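Local structure of farnesyl pyrophosphate synthetase (Staphylococcus aureus, 5H9D) at residues A[4-9]-A[47-52]; A[64-69]-A[118-123]; A[149-154]-A[231-236]; A[195-200]-A[293-298]. The protein probably catalyses the magnesium-dependent chain elongation that yields heptaprenyl diphosphate, as one chain of a heptaprenyl diphosphate synthase. All coordinates share one frame; numbering follows the deposited sequence.

Contact 1. Residues A[4-9]-A[47-52]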
loop_
_atom_site.group_PDB
_atom_site.type_symbol
_atom_site.label_atom_id
_atom_site.label_comp_id
_atom_site.label_asym_id
_atom_site.label_seq_id
_atom_site.Cartn_x
_atom_site.Cartn_y
_atom_site.Cartn_z
ATOM N N LEU A 4 30.596 4.809 -0.403
ATOM C CA LEU A 4 29.290 4.292 -0.063
ATOM C C LEU A 4 29.318 2.768 -0.064
ATOM O O LEU A 4 29.714 2.150 -1.051
ATOM C CB LEU A 4 28.274 4.789 -1.096
ATOM C CG LEU A 4 26.799 4.888 -0.736
ATOM C CD1 LEU A 4 26.575 5.949 0.299
ATOM C CD2 LEU A 4 26.033 5.243 -1.979
ATOM N N ASN A 5 28.924 2.171 1.059
ATOM C CA ASN A 5 28.832 0.723 1.174
ATOM C C ASN A 5 27.330 0.468 1.266
ATOM O O ASN A 5 26.635 1.047 2.102
ATOM C CB ASN A 5 29.545 0.223 2.425
ATOM C CG ASN A 5 29.497 -1.285 2.557
ATOM O OD1 ASN A 5 28.445 -1.863 2.857
ATOM N ND2 ASN A 5 30.634 -1.940 2.321
ATOM N N MET A 6 26.829 -0.376 0.374
ATOM C CA MET A 6 25.413 -0.671 0.338
ATOM C C MET A 6 25.035 -1.377 1.626
ATOM O O MET A 6 24.173 -0.915 2.368
ATOM C CB MET A 6 25.095 -1.551 -0.870
ATOM C CG MET A 6 23.665 -1.414 -1.389
ATOM S SD MET A 6 23.468 -0.208 -2.701
ATOM C CE MET A 6 24.047 1.198 -1.908
ATOM N N ASN A 7 25.697 -2.493 1.901
ATOM C CA ASN A 7 25.426 -3.261 3.110
ATOM C C ASN A 7 25.288 -2.341 4.307
ATOM O O ASN A 7 24.330 -2.416 5.057
ATOM C CB ASN A 7 26.560 -4.250 3.365
ATOM C CG ASN A 7 26.408 -5.523 2.574
ATOM O OD1 ASN A 7 25.698 -5.554 1.567
ATOM N ND2 ASN A 7 27.085 -6.584 3.015
ATOM N N ASN A 8 26.265 -1.475 4.474
ATOM C CA ASN A 8 26.274 -0.544 5.571
ATOM C C ASN A 8 25.080 0.386 5.455
ATOM O O ASN A 8 24.450 0.714 6.458
ATOM C CB ASN A 8 27.599 0.244 5.565
ATOM C CG ASN A 8 27.641 1.362 6.613
ATOM O OD1 ASN A 8 27.571 1.107 7.821
ATOM N ND2 ASN A 8 27.755 2.607 6.150
ATOM N N GLU A 9 24.747 0.803 4.238
ATOM C CA GLU A 9 23.621 1.723 4.083
ATOM C C GLU A 9 22.306 1.092 4.447
ATOM O O GLU A 9 21.482 1.734 5.083
ATOM C CB GLU A 9 23.532 2.281 2.668
ATOM C CG GLU A 9 24.626 3.267 2.278
ATOM C CD GLU A 9 24.814 4.388 3.277
ATOM O OE1 GLU A 9 25.746 4.290 4.101
ATOM O OE2 GLU A 9 24.038 5.362 3.237
ATOM N N PHE A 47 17.269 1.321 -3.779
ATOM C CA PHE A 47 17.218 2.242 -4.893
ATOM C C PHE A 47 17.115 3.697 -4.463
ATOM O O PHE A 47 17.576 4.572 -5.173
ATOM C CB PHE A 47 16.071 1.871 -5.827
ATOM C CG PHE A 47 16.423 0.783 -6.783
ATOM C CD1 PHE A 47 17.503 0.930 -7.638
ATOM C CD2 PHE A 47 15.723 -0.395 -6.793
ATOM C CE1 PHE A 47 17.880 -0.084 -8.479
ATOM C CE2 PHE A 47 16.088 -1.426 -7.635
ATOM C CZ PHE A 47 17.166 -1.280 -8.482
ATOM N N VAL A 48 16.520 3.964 -3.306
ATOM C CA VAL A 48 16.397 5.339 -2.834
ATOM C C VAL A 48 17.787 5.884 -2.456
ATOM O O VAL A 48 18.176 6.971 -2.912
ATOM C CB VAL A 48 15.443 5.446 -1.621
ATOM C CG1 VAL A 48 15.346 6.876 -1.163
ATOM C CG2 VAL A 48 14.077 4.931 -1.990
ATOM N N ILE A 49 18.528 5.141 -1.622
ATOM C CA ILE A 49 19.878 5.555 -1.240
ATOM C C ILE A 49 20.664 5.807 -2.558
ATOM O O ILE A 49 21.025 6.937 -2.845
ATOM C CB ILE A 49 20.593 4.451 -0.337
ATOM C CG1 ILE A 49 20.315 4.685 1.157
ATOM C CG2 ILE A 49 22.113 4.476 -0.521
ATOM C CD1 ILE A 49 19.015 4.129 1.625
ATOM N N LEU A 50 20.879 4.761 -3.364
ATOM C CA LEU A 50 21.603 4.852 -4.648
ATOM C C LEU A 50 21.168 5.978 -5.572
ATOM O O LEU A 50 22.010 6.672 -6.121
ATOM C CB LEU A 50 21.513 3.542 -5.434
ATOM C CG LEU A 50 22.719 2.626 -5.291
ATOM C CD1 LEU A 50 22.608 1.531 -6.303
ATOM C CD2 LEU A 50 23.999 3.416 -5.501
ATOM N N SER A 51 19.860 6.143 -5.753
ATOM C CA SER A 51 19.324 7.212 -6.592
ATOM C C SER A 51 19.717 8.597 -6.098
ATOM O O SER A 51 19.645 9.556 -6.845
ATOM C CB SER A 51 17.787 7.168 -6.633
ATOM O OG SER A 51 17.317 6.094 -7.417
ATOM N N SER A 52 20.114 8.720 -4.844
ATOM C CA SER A 52 20.454 10.034 -4.342
ATOM C C SER A 52 21.902 10.441 -4.518
ATOM O O SER A 52 22.208 11.604 -4.340
ATOM C CB SER A 52 20.070 10.162 -2.872
ATOM O OG SER A 52 20.992 9.482 -2.051
#
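Met6, Leu4 and the aliphatic part of Glu9 pack on Ile49 and Leu50. The thioether of Met6 lies across Leu50 at about a right angle, with Met6 SD and Met6 CE both near the branch point; the distance from Met6 CE to Leu50 CG is 3.9 Å. Bends at chi2 and chi3 of Met6 also bring Met6 CE to 4.1 Å from Ile49 CG2. That one isoleucine methyl is shared: Leu4 CD2 approaches Ile49 CG2 to 4.3 Å, and Glu9 CG lies 4.0 Å from it. The contact thereby fastens the start of helix 6-20 to helix 43-51, two neighbours in the all-helical fold of the trans-prenyl synthases. No hydrogen bond crosses it. The polar end of Glu9 finds its partners outside the two segments: the carboxylate, turned past the hydrophobic patch, bonds through OE2 to Thr60 and probably to Tyr65. Asn5 is the N-cap of helix 6-20, its OD1 accepting from Asn8 N at 2.7 Å, with an N-H...O angle of 165°. On the opposing segment, Ser52 OG donates to Ile49 O over 2.7 Å, in the carbonyl plane on a lone pair, while Ser52 N bonds to the same oxygen.

Contact 2. Residues A[64-69]-A[118-123]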
loop_
_atom_site.group_PDB
_atom_site.type_symbol
_atom_site.label_atom_id
_atom_site.label_comp_id
_atom_site.label_asym_id
_atom_site.label_seq_id
_atom_site.Cartn_x
_atom_site.Cartn_y
_atom_site.Cartn_z
ATOM N N THR A 64 17.102 11.502 3.090
ATOM C CA THR A 64 17.010 10.406 2.131
ATOM C C THR A 64 16.831 9.081 2.866
ATOM O O THR A 64 16.187 8.178 2.356
ATOM C CB THR A 64 18.236 10.340 1.162
ATOM O OG1 THR A 64 19.386 9.913 1.885
ATOM C CG2 THR A 64 18.554 11.698 0.554
ATOM N N TYR A 65 17.375 8.965 4.073
ATOM C CA TYR A 65 17.189 7.748 4.848
ATOM C C TYR A 65 15.752 7.681 5.284
ATOM O O TYR A 65 15.214 6.587 5.472
ATOM C CB TYR A 65 18.025 7.751 6.104
ATOM C CG TYR A 65 19.460 7.448 5.876
ATOM C CD1 TYR A 65 19.861 6.219 5.369
ATOM C CD2 TYR A 65 20.426 8.404 6.135
ATOM C CE1 TYR A 65 21.191 5.949 5.116
ATOM C CE2 TYR A 65 21.772 8.142 5.882
ATOM C CZ TYR A 65 22.142 6.921 5.369
ATOM O OH TYR A 65 23.462 6.705 5.073
ATOM N N GLN A 66 15.132 8.848 5.483
ATOM C CA GLN A 66 13.751 8.868 5.916
ATOM C C GLN A 66 12.808 8.453 4.779
ATOM O O GLN A 66 11.777 7.811 5.013
ATOM C CB GLN A 66 13.370 10.246 6.461
ATOM C CG GLN A 66 14.037 10.645 7.795
ATOM C CD GLN A 66 13.707 9.705 8.950
ATOM O OE1 GLN A 66 12.543 9.395 9.200
ATOM N NE2 GLN A 66 14.737 9.259 9.668
ATOM N N VAL A 67 13.147 8.787 3.543
ATOM C CA VAL A 67 12.262 8.382 2.459
ATOM C C VAL A 67 12.433 6.876 2.250
ATOM O O VAL A 67 11.501 6.160 1.908
ATOM C CB VAL A 67 12.551 9.182 1.154
ATOM C CG1 VAL A 67 11.565 8.791 0.073
ATOM C CG2 VAL A 67 12.398 10.655 1.437
ATOM N N ALA A 68 13.635 6.405 2.498
ATOM C CA ALA A 68 13.935 4.980 2.388
ATOM C C ALA A 68 13.097 4.186 3.416
ATOM O O ALA A 68 12.483 3.173 3.063
ATOM C CB ALA A 68 15.450 4.752 2.598
ATOM N N VAL A 69 13.072 4.664 4.671
ATOM C CA VAL A 69 12.295 4.058 5.751
ATOM C C VAL A 69 10.801 4.096 5.373
ATOM O O VAL A 69 10.077 3.121 5.544
ATOM C CB VAL A 69 12.550 4.813 7.100
ATOM C CG1 VAL A 69 11.496 4.475 8.098
ATOM C CG2 VAL A 69 13.903 4.413 7.684
ATOM N N LEU A 118 3.404 7.593 6.084
ATOM C CA LEU A 118 3.005 8.994 5.865
ATOM C C LEU A 118 3.734 9.935 6.819
ATOM O O LEU A 118 4.106 11.043 6.442
ATOM C CB LEU A 118 1.502 9.181 6.038
ATOM C CG LEU A 118 0.596 8.565 4.971
ATOM C CD1 LEU A 118 -0.662 9.427 4.898
ATOM C CD2 LEU A 118 1.300 8.477 3.583
ATOM N N GLU A 119 3.930 9.494 8.054
ATOM C CA GLU A 119 4.641 10.307 9.022
ATOM C C GLU A 119 6.035 10.544 8.483
ATOM O O GLU A 119 6.538 11.664 8.522
ATOM C CB GLU A 119 4.804 9.589 10.354
ATOM C CG GLU A 119 3.679 9.670 11.337
ATOM C CD GLU A 119 4.125 9.119 12.700
ATOM O OE1 GLU A 119 3.250 8.884 13.575
ATOM O OE2 GLU A 119 5.367 8.927 12.882
ATOM N N HIS A 120 6.660 9.479 7.987
ATOM C CA HIS A 120 8.019 9.580 7.489
ATOM C C HIS A 120 8.228 10.337 6.172
ATOM O O HIS A 120 9.321 10.827 5.910
ATOM C CB HIS A 120 8.647 8.188 7.437
ATOM C CG HIS A 120 8.998 7.642 8.787
ATOM N ND1 HIS A 120 10.301 7.485 9.216
ATOM C CD2 HIS A 120 8.215 7.248 9.816
ATOM C CE1 HIS A 120 10.302 7.020 10.451
ATOM N NE2 HIS A 120 9.049 6.868 10.840
ATOM N N LEU A 121 7.189 10.458 5.362
ATOM C CA LEU A 121 7.309 11.189 4.108
ATOM C C LEU A 121 7.254 12.693 4.349
ATOM O O LEU A 121 7.618 13.465 3.462
ATOM C CB LEU A 121 6.191 10.802 3.150
ATOM C CG LEU A 121 6.415 9.482 2.433
ATOM C CD1 LEU A 121 5.143 9.045 1.694
ATOM C CD2 LEU A 121 7.568 9.654 1.484
ATOM N N MET A 122 6.801 13.103 5.537
ATOM C CA MET A 122 6.706 14.532 5.865
ATOM C C MET A 122 8.090 15.118 6.110
ATOM O O MET A 122 8.217 16.247 6.599
ATOM C CB MET A 122 5.832 14.779 7.107
ATOM C CG MET A 122 6.598 14.769 8.443
ATOM C CE MET A 122 5.379 16.891 9.770
ATOM N N ALA A 123 9.118 14.327 5.793
ATOM C CA ALA A 123 10.506 14.746 5.936
ATOM C C ALA A 123 10.901 15.321 4.578
ATOM O O ALA A 123 11.920 15.990 4.428
ATOM C CB ALA A 123 11.388 13.558 6.299
#
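Gln66 OE1 accepts a hydrogen bond from His120 ND1 at 2.9 Å, but the N-H...O angle of 122° makes it weak. The amide and imidazole planes are only 18° apart, yet the oxygen meets the ring obliquely. Gln66 reaches this place because CG stands beside its own backbone N (chi1 -69°) and the chain folds again at chi2. The other end of the amide is held as well, since Gln66 NE2 bonds to Glu62 one helical turn earlier; this second bond probably helps to fix the rotation of the amide. Val69 CG1 also approaches the imidazole obliquely, 3.4 Å from His120 ND1, so the ring has an amide and a methyl as neighbours.

Apolar contacts flank this pair. At the root of the same glutamine side chain, Gln66 CB lies 3.9 Å from Ala123 CB. Further along, Val67 CG1 meets Leu121 CD2 at 4.3 Å, on the side where Leu121 also touches Ala70 and Ile74. The backbones come close, with Val67 CA 5.9 Å from Leu121 CA. Tyr82 of the subunit 1 chain packs against Leu118 and Leu121, so the end of helix 103-121 lies between helix 62-85 and the partner subunit. Neighbouring helices running in roughly opposite directions, as these two do, are characteristic of the all-alpha prenyl synthase fold.

Contact 3. Residues A[149-154]-A[231-236]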
loop_
_atom_site.group_PDB
_atom_site.type_symbol
_atom_site.label_atom_id
_atom_site.label_comp_id
_atom_site.label_asym_id
_atom_site.label_seq_id
_atom_site.Cartn_x
_atom_site.Cartn_y
_atom_site.Cartn_z
ATOM N N GLN A 149 -9.984 -8.505 -10.183
ATOM C CA GLN A 149 -11.133 -8.456 -11.068
ATOM C C GLN A 149 -10.810 -9.163 -12.392
ATOM O O GLN A 149 -11.708 -9.547 -13.154
ATOM C CB GLN A 149 -11.477 -6.994 -11.290
ATOM C CG GLN A 149 -12.534 -6.707 -12.297
ATOM C CD GLN A 149 -12.676 -5.213 -12.543
ATOM O OE1 GLN A 149 -13.385 -4.521 -11.818
ATOM N NE2 GLN A 149 -11.981 -4.710 -13.557
ATOM N N ASP A 150 -9.517 -9.342 -12.651
ATOM C CA ASP A 150 -9.036 -10.022 -13.862
ATOM C C ASP A 150 -8.934 -11.521 -13.618
ATOM O O ASP A 150 -8.894 -12.301 -14.578
ATOM C CB ASP A 150 -7.612 -9.561 -14.240
ATOM C CG ASP A 150 -7.586 -8.400 -15.215
ATOM O OD1 ASP A 150 -8.570 -8.226 -15.963
ATOM O OD2 ASP A 150 -6.552 -7.681 -15.236
ATOM N N GLN A 151 -8.848 -11.912 -12.339
ATOM C CA GLN A 151 -8.684 -13.317 -11.972
ATOM C C GLN A 151 -9.453 -14.310 -12.853
ATOM O O GLN A 151 -10.675 -14.314 -12.890
ATOM C CB GLN A 151 -8.988 -13.514 -10.472
ATOM C CG GLN A 151 -7.693 -13.443 -9.593
ATOM C CD GLN A 151 -7.921 -13.582 -8.065
ATOM O OE1 GLN A 151 -8.595 -14.510 -7.592
ATOM N NE2 GLN A 151 -7.339 -12.663 -7.294
ATOM N N PHE A 152 -8.696 -15.115 -13.595
ATOM C CA PHE A 152 -9.215 -16.140 -14.516
ATOM C C PHE A 152 -9.803 -15.677 -15.833
ATOM O O PHE A 152 -10.547 -16.414 -16.488
ATOM C CB PHE A 152 -10.212 -17.047 -13.807
ATOM C CG PHE A 152 -9.556 -18.045 -12.906
ATOM C CD1 PHE A 152 -8.810 -19.090 -13.452
ATOM C CD2 PHE A 152 -9.634 -17.909 -11.511
ATOM C CE1 PHE A 152 -8.152 -19.984 -12.631
ATOM C CE2 PHE A 152 -8.979 -18.799 -10.678
ATOM C CZ PHE A 152 -8.235 -19.845 -11.234
ATOM N N ASN A 153 -9.451 -14.460 -16.230
ATOM C CA ASN A 153 -9.920 -13.889 -17.488
ATOM C C ASN A 153 -8.944 -14.256 -18.583
ATOM O O ASN A 153 -7.908 -13.610 -18.737
ATOM C CB ASN A 153 -9.974 -12.370 -17.405
ATOM C CG ASN A 153 -10.620 -11.760 -18.619
ATOM O OD1 ASN A 153 -10.352 -12.179 -19.750
ATOM N ND2 ASN A 153 -11.489 -10.763 -18.397
ATOM N N SER A 154 -9.280 -15.271 -19.362
ATOM C CA SER A 154 -8.412 -15.733 -20.441
ATOM C C SER A 154 -8.481 -14.900 -21.705
ATOM O O SER A 154 -7.906 -15.272 -22.720
ATOM C CB SER A 154 -8.763 -17.177 -20.779
ATOM O OG SER A 154 -10.165 -17.316 -20.897
ATOM N N ASN A 231 -4.471 -19.233 -8.775
ATOM C CA ASN A 231 -5.281 -18.131 -8.277
ATOM C C ASN A 231 -5.869 -17.353 -9.434
ATOM O O ASN A 231 -6.422 -16.278 -9.234
ATOM C CB ASN A 231 -4.451 -17.186 -7.420
ATOM C CG ASN A 231 -4.197 -17.729 -6.043
ATOM O OD1 ASN A 231 -3.977 -18.931 -5.872
ATOM N ND2 ASN A 231 -4.202 -16.839 -5.039
ATOM N N GLY A 232 -5.726 -17.883 -10.641
ATOM C CA GLY A 232 -6.277 -17.221 -11.806
ATOM C C GLY A 232 -5.476 -16.131 -12.494
ATOM O O GLY A 232 -5.935 -15.634 -13.516
ATOM N N HIS A 233 -4.308 -15.752 -11.958
ATOM C CA HIS A 233 -3.447 -14.711 -12.546
ATOM C C HIS A 233 -2.763 -15.178 -13.817
ATOM O O HIS A 233 -1.844 -16.002 -13.771
ATOM C CB HIS A 233 -2.369 -14.295 -11.565
ATOM C CG HIS A 233 -2.905 -13.817 -10.261
ATOM N ND1 HIS A 233 -3.588 -12.626 -10.131
ATOM C CD2 HIS A 233 -2.890 -14.381 -9.030
ATOM C CE1 HIS A 233 -3.971 -12.478 -8.875
ATOM N NE2 HIS A 233 -3.562 -13.530 -8.187
ATOM N N ILE A 234 -3.218 -14.636 -14.944
ATOM C CA ILE A 234 -2.682 -14.958 -16.259
ATOM C C ILE A 234 -1.506 -14.021 -16.548
ATOM O O ILE A 234 -1.692 -12.910 -17.012
ATOM C CB ILE A 234 -3.752 -14.763 -17.304
ATOM C CG1 ILE A 234 -5.043 -15.426 -16.825
ATOM C CG2 ILE A 234 -3.293 -15.307 -18.615
ATOM C CD1 ILE A 234 -4.915 -16.888 -16.507
ATOM N N THR A 235 -0.292 -14.498 -16.293
ATOM C CA THR A 235 0.902 -13.696 -16.442
ATOM C C THR A 235 1.614 -13.874 -17.780
ATOM O O THR A 235 1.279 -14.777 -18.544
ATOM C CB THR A 235 1.836 -13.987 -15.267
ATOM O OG1 THR A 235 2.284 -15.346 -15.341
ATOM C CG2 THR A 235 1.077 -13.805 -13.930
ATOM N N LEU A 236 2.599 -13.016 -18.050
ATOM C CA LEU A 236 3.304 -13.038 -19.322
ATOM C C LEU A 236 3.595 -14.422 -19.926
ATOM O O LEU A 236 3.247 -14.679 -21.083
ATOM C CB LEU A 236 4.595 -12.198 -19.238
ATOM C CG LEU A 236 5.263 -11.921 -20.597
ATOM C CD1 LEU A 236 4.230 -11.270 -21.472
ATOM C CD2 LEU A 236 6.488 -11.051 -20.493
#
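A type II beta turn from Asp150 to Asn153, following helix 127-150, places Gln151 and Phe152 against the Asn231-Ile234 loop. The turn is closed by Asn153 N bonding to Asp150 O at 2.8 Å. Across the contact, Phe152 N donates to Gly232 O over 2.8 Å with an N-H...O angle of 155°; the donor sits above the carbonyl plane rather than on a lone pair. The Phe152 ring then folds back over the same glycine, taking its CA over one face in a CH-pi contact. Gly232 itself has a positive phi (85°), a backbone conformation in which a CB would be jammed against the carbonyl oxygen of Asn231.

Gln151 and His233 run alongside each other with their ends on the same side. Gln151 CG is 3.9 Å from His233 CE1, with amide and imidazole planes turned 63° apart, and the extended Gln151 chain passes Asn231 O on the way. At the other end of the contact, Ile234 CG1 comes 3.9 Å from Asn153 O.

Arg164 of helix 158-183 ties the two segments together from outside, forming a salt bridge with Asp150 and a hydrogen bond to Ile234 O. Ile234 also packs on helix 236-243, whereas Gln149 bonds to Gly18 and Ser20 of the subunit 1 chain.

Contact 4. Residues A[195-200]-A[293-298]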
loop_
_atom_site.group_PDB
_atom_site.type_symbol
_atom_site.label_atom_id
_atom_site.label_comp_id
_atom_site.label_asym_id
_atom_site.label_seq_id
_atom_site.Cartn_x
_atom_site.Cartn_y
_atom_site.Cartn_z
ATOM N N LYS A 195 14.035 8.278 -12.844
ATOM C CA LYS A 195 12.640 7.871 -12.844
ATOM C C LYS A 195 12.511 6.724 -13.872
ATOM O O LYS A 195 11.961 5.668 -13.563
ATOM C CB LYS A 195 11.725 9.034 -13.233
ATOM C CG LYS A 195 10.213 8.689 -13.188
ATOM C CD LYS A 195 9.446 9.242 -14.418
ATOM C CE LYS A 195 9.228 10.762 -14.390
ATOM N NZ LYS A 195 7.958 11.194 -13.681
ATOM N N MET A 196 13.032 6.930 -15.082
ATOM C CA MET A 196 12.988 5.903 -16.133
ATOM C C MET A 196 13.801 4.627 -15.825
ATOM O O MET A 196 13.318 3.517 -16.095
ATOM C CB MET A 196 13.430 6.478 -17.497
ATOM C CG MET A 196 12.461 7.509 -18.049
ATOM S SD MET A 196 12.913 8.102 -19.642
ATOM C CE MET A 196 11.966 7.032 -20.565
ATOM N N ILE A 197 15.013 4.775 -15.273
ATOM C CA ILE A 197 15.842 3.614 -14.926
ATOM C C ILE A 197 15.062 2.720 -13.952
ATOM O O ILE A 197 14.930 1.499 -14.154
ATOM C CB ILE A 197 17.141 4.017 -14.217
ATOM C CG1 ILE A 197 18.073 4.738 -15.194
ATOM C CG2 ILE A 197 17.810 2.776 -13.629
ATOM C CD1 ILE A 197 19.346 5.196 -14.587
ATOM N N GLY A 198 14.554 3.353 -12.896
ATOM C CA GLY A 198 13.782 2.634 -11.903
ATOM C C GLY A 198 12.541 1.967 -12.475
ATOM O O GLY A 198 12.232 0.826 -12.144
ATOM N N HIS A 199 11.812 2.677 -13.328
ATOM C CA HIS A 199 10.628 2.091 -13.917
ATOM C C HIS A 199 10.953 0.838 -14.724
ATOM O O HIS A 199 10.223 -0.144 -14.620
ATOM C CB HIS A 199 9.895 3.120 -14.779
ATOM C CG HIS A 199 8.875 2.523 -15.695
ATOM N ND1 HIS A 199 9.199 1.990 -16.920
ATOM C CD2 HIS A 199 7.553 2.314 -15.538
ATOM C CE1 HIS A 199 8.122 1.476 -17.480
ATOM N NE2 HIS A 199 7.109 1.661 -16.659
ATOM N N TYR A 200 12.032 0.864 -15.515
ATOM C CA TYR A 200 12.436 -0.323 -16.312
ATOM C C TYR A 200 12.890 -1.498 -15.423
ATOM O O TYR A 200 12.612 -2.652 -15.737
ATOM C CB TYR A 200 13.577 -0.017 -17.321
ATOM C CG TYR A 200 13.249 0.973 -18.427
ATOM C CD1 TYR A 200 11.966 1.053 -18.963
ATOM C CD2 TYR A 200 14.236 1.798 -18.960
ATOM C CE1 TYR A 200 11.672 1.921 -19.998
ATOM C CE2 TYR A 200 13.959 2.665 -20.000
ATOM C CZ TYR A 200 12.668 2.721 -20.520
ATOM O OH TYR A 200 12.381 3.547 -21.588
ATOM N N ASN A 293 21.308 1.024 -20.471
ATOM C CA ASN A 293 21.673 2.057 -21.427
ATOM C C ASN A 293 21.647 3.418 -20.720
ATOM O O ASN A 293 22.602 4.195 -20.795
ATOM C CB ASN A 293 20.703 2.056 -22.625
ATOM C CG ASN A 293 20.879 3.275 -23.522
ATOM O OD1 ASN A 293 21.975 3.533 -24.041
ATOM N ND2 ASN A 293 19.803 4.039 -23.701
ATOM N N LEU A 294 20.552 3.690 -20.027
ATOM C CA LEU A 294 20.379 4.941 -19.303
ATOM C C LEU A 294 21.316 5.088 -18.110
ATOM O O LEU A 294 21.619 6.204 -17.697
ATOM C CB LEU A 294 18.938 5.050 -18.805
ATOM C CG LEU A 294 17.845 5.385 -19.814
ATOM C CD1 LEU A 294 16.509 5.320 -19.127
ATOM C CD2 LEU A 294 18.064 6.789 -20.367
ATOM N N ILE A 295 21.774 3.977 -17.547
ATOM C CA ILE A 295 22.618 4.081 -16.374
ATOM C C ILE A 295 23.970 4.566 -16.840
ATOM O O ILE A 295 24.692 5.289 -16.136
ATOM C CB ILE A 295 22.726 2.704 -15.607
ATOM C CG1 ILE A 295 21.357 2.306 -15.054
ATOM C CG2 ILE A 295 23.723 2.804 -14.435
ATOM C CD1 ILE A 295 21.321 0.949 -14.404
ATOM N N SER A 296 24.294 4.180 -18.061
ATOM C CA SER A 296 25.560 4.538 -18.661
ATOM C C SER A 296 25.608 6.020 -18.918
ATOM O O SER A 296 26.607 6.662 -18.657
ATOM C CB SER A 296 25.733 3.749 -19.936
ATOM O OG SER A 296 25.671 2.368 -19.623
ATOM N N GLU A 297 24.507 6.568 -19.399
ATOM C CA GLU A 297 24.443 7.986 -19.658
ATOM C C GLU A 297 24.559 8.836 -18.382
ATOM O O GLU A 297 24.345 10.047 -18.413
ATOM C CB GLU A 297 23.150 8.288 -20.414
ATOM C CG GLU A 297 23.163 7.726 -21.837
ATOM C CD GLU A 297 21.795 7.726 -22.521
ATOM O OE1 GLU A 297 21.001 8.687 -22.324
ATOM O OE2 GLU A 297 21.526 6.759 -23.280
ATOM N N LEU A 298 24.902 8.210 -17.258
ATOM C CA LEU A 298 25.055 8.931 -15.989
ATOM C C LEU A 298 26.548 9.093 -15.636
ATOM O O LEU A 298 27.377 8.278 -16.035
ATOM C CB LEU A 298 24.363 8.175 -14.841
ATOM C CG LEU A 298 22.844 8.254 -14.587
ATOM C CD1 LEU A 298 22.426 7.120 -13.660
ATOM C CD2 LEU A 298 22.464 9.612 -13.976
#
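Ile197 projects from helix 188-215 into a hollow lined by Leu294, Ile295 and Leu298. Its longer branch does most of the filling. With CG1 beside the backbone N (chi1 -69°) and the chain extended beyond it (chi2 179°), the terminal methyl is carried deep between the opposing side chains: Ile197 CD1 lies 3.6 Å from Ile295 CG1 and, tip to tip, 3.7 Å from Leu298 CD1. Nearer the base, Ile197 CG1 is 3.7 Å from Leu294 CB, the two side chains passing one another head to tail. Ile295 instead lies nearly perpendicular to Ile197, and its CG1 also touches the short branch, Ile197 CG2.

The contact joins helix 188-215 to the C-terminal end of helix 276-296, part of the all-alpha prenyl synthase fold, and it is wholly apolar. Helix 302-315 backs it, packing through Leu307 on both Ile295 and Leu298.

A second bump points the other way. Leu294 CD1 enters the groove between Met196 and Tyr200, one turn apart on their helix, lying 3.7 Å from Met196 CB and 3.8 Å from Tyr200 CE2. The leucine meets the phenol ring obliquely, while Met196 O lies over one face of that ring, toward its rim. A bound peptide packs on Met196 and Tyr200 as well, and Tyr287 and Ala291 of helix 276-296 also touch Tyr200.

How the contacts relate
Contacts 1 and 4 are buried and join helices through apolar side-chain packing without a hydrogen bond; contacts 2 and 3 are partly buried and mix packing with polar bonds. Contacts 1 and 2 touch, Ile49 packing on Ala68 and Glu9 probably bonding to Tyr65, so helix 62-85 is common ground for both. Contact 4 lies about 16 Å from contact 1, centre to centre, and helix 302-315 packs on both. Contact 3 is on the opposite side of the chain's centre from contacts 1 and 2. It alone joins a turn to a loop, where a backbone hydrogen bond is joined by ring and side-chain packing. Segments of contacts 2 and 3 also meet the subunit 1 chain.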